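Local coordinates for protein hydrazine synthase subunit alpha (Candidatus Kuenenia stuttgartiensis, PDB 5C2V) that forms hydrazine in its half of the hydrazine synthase reaction, condensing ammonia with hydroxylamine delivered from the gamma subunit, and carries two c-type hemes, at residues 531-534 with 535-539. Numbering follows the deposited sequence.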
loop_
_atom_site.group_PDB
_atom_site.type_symbol
_atom_site.label_atom_id
_atom_site.label_comp_id
_atom_site.label_asym_id
_atom_site.label_seq_id
_atom_site.Cartn_x
_atom_site.Cartn_y
_atom_site.Cartn_z
ATOM N N ILE D 531 5.370 1.407 24.404
ATOM C CA ILE D 531 5.448 2.621 25.211
ATOM C C ILE D 531 4.048 3.013 25.689
ATOM O O ILE D 531 3.078 2.925 24.938
ATOM C CB ILE D 531 6.100 3.785 24.435
ATOM C CG1 ILE D 531 5.326 4.092 23.150
ATOM C CG2 ILE D 531 7.548 3.455 24.105
ATOM C CD1 ILE D 531 5.909 5.238 22.349
ATOM N N LEU D 532 3.945 3.434 26.947
ATOM C CA LEU D 532 2.639 3.654 27.568
ATOM C C LEU D 532 2.442 5.088 28.055
ATOM O O LEU D 532 3.389 5.739 28.494
ATOM C CB LEU D 532 2.446 2.687 28.739
ATOM C CG LEU D 532 2.810 1.220 28.503
ATOM C CD1 LEU D 532 2.557 0.398 29.759
ATOM C CD2 LEU D 532 2.043 0.648 27.321
ATOM N N ASP D 533 1.203 5.570 27.982
ATOM C CA ASP D 533 0.867 6.898 28.488
ATOM C C ASP D 533 0.489 6.835 29.965
ATOM O O ASP D 533 0.644 5.796 30.605
ATOM C CB ASP D 533 -0.267 7.529 27.668
ATOM C CG ASP D 533 -1.515 6.659 27.610
ATOM O OD1 ASP D 533 -1.614 5.673 28.370
ATOM O OD2 ASP D 533 -2.409 6.974 26.796
ATOM N N ASP D 534 -0.014 7.943 30.501
ATOM C CA ASP D 534 -0.297 8.027 31.931
ATOM C C ASP D 534 -1.549 7.250 32.339
ATOM O O ASP D 534 -1.839 7.120 33.528
ATOM C CB ASP D 534 -0.419 9.493 32.366
ATOM C CG ASP D 534 -1.547 10.223 31.663
ATOM O OD1 ASP D 534 -1.856 9.876 30.505
ATOM O OD2 ASP D 534 -2.117 11.155 32.270
ATOM N N LYS D 535 -2.299 6.750 31.362
ATOM C CA LYS D 535 -3.425 5.869 31.662
ATOM C C LYS D 535 -3.061 4.392 31.511
ATOM O O LYS D 535 -3.874 3.514 31.802
ATOM C CB LYS D 535 -4.625 6.209 30.775
ATOM C CG LYS D 535 -5.277 7.537 31.122
ATOM C CD LYS D 535 -6.588 7.736 30.380
ATOM C CE LYS D 535 -7.275 9.015 30.829
ATOM N NZ LYS D 535 -7.537 9.016 32.297
ATOM N N GLY D 536 -1.839 4.120 31.062
ATOM C CA GLY D 536 -1.361 2.753 30.943
ATOM C C GLY D 536 -1.679 2.079 29.621
ATOM O O GLY D 536 -1.729 0.852 29.542
ATOM N N MET D 537 -1.892 2.876 28.580
ATOM C CA MET D 537 -2.249 2.340 27.270
ATOM C C MET D 537 -1.120 2.530 26.259
ATOM O O MET D 537 -0.352 3.487 26.349
ATOM C CB MET D 537 -3.531 3.000 26.759
ATOM C CG MET D 537 -4.721 2.829 27.691
ATOM S SD MET D 537 -6.220 3.625 27.085
ATOM C CE MET D 537 -5.692 5.334 27.023
ATOM N N SER D 538 -1.027 1.619 25.296
ATOM C CA SER D 538 0.058 1.660 24.322
ATOM C C SER D 538 -0.157 2.742 23.268
ATOM O O SER D 538 -1.144 2.723 22.532
ATOM C CB SER D 538 0.212 0.297 23.641
ATOM O OG SER D 538 1.180 0.348 22.609
ATOM N N VAL D 539 0.781 3.681 23.202
ATOM C CA VAL D 539 0.773 4.717 22.178
ATOM C C VAL D 539 1.372 4.180 20.882
ATOM O O VAL D 539 0.877 4.456 19.789
ATOM C CB VAL D 539 1.556 5.966 22.635
ATOM C CG1 VAL D 539 1.545 7.032 21.548
ATOM C CG2 VAL D 539 0.967 6.514 23.926
#
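Asp533 opens the turn and directs its carboxylate at the backbone beyond it: OD1 accepts a hydrogen bond from the backbone N of Met537, 2.8 Å away, met on the syn side but 29° out of the carboxylate plane. A weak bond from Lys535 N, 3.3 Å from Asp533 OD1, adds to this grip. With chi1 at 56°, Asp533 CG sits between its own backbone N and carbonyl carbon, which swings the acid toward these amides. OD2 forms a salt bridge with Lys452, and the Met537 chain crosses the acid at a slant, its CE methyl near OD2, so both oxygens of this buried acid are engaged. Backbone bonds close the loop: Gly536 N reaches Asp533 O at 3.0 Å, Asp533 N gives to Met537 O, and Val539 N to Ile531 O. Between the last two, Leu532 and Ser538 form a non-hydrogen-bonded antiparallel pair, with Leu532 CD2 3.7 Å from Ser538 CA. Apolar contacts are few: Ile531 CG1 lies 4.2 Å from Val539 CB. Ile531 also touches the middle-domain heme c. Strands 527-532 and 538-541 thus make a beta hairpin closed by a type I turn with a G1 bulge at Gly536, whose positive phi (88°) suits glycine.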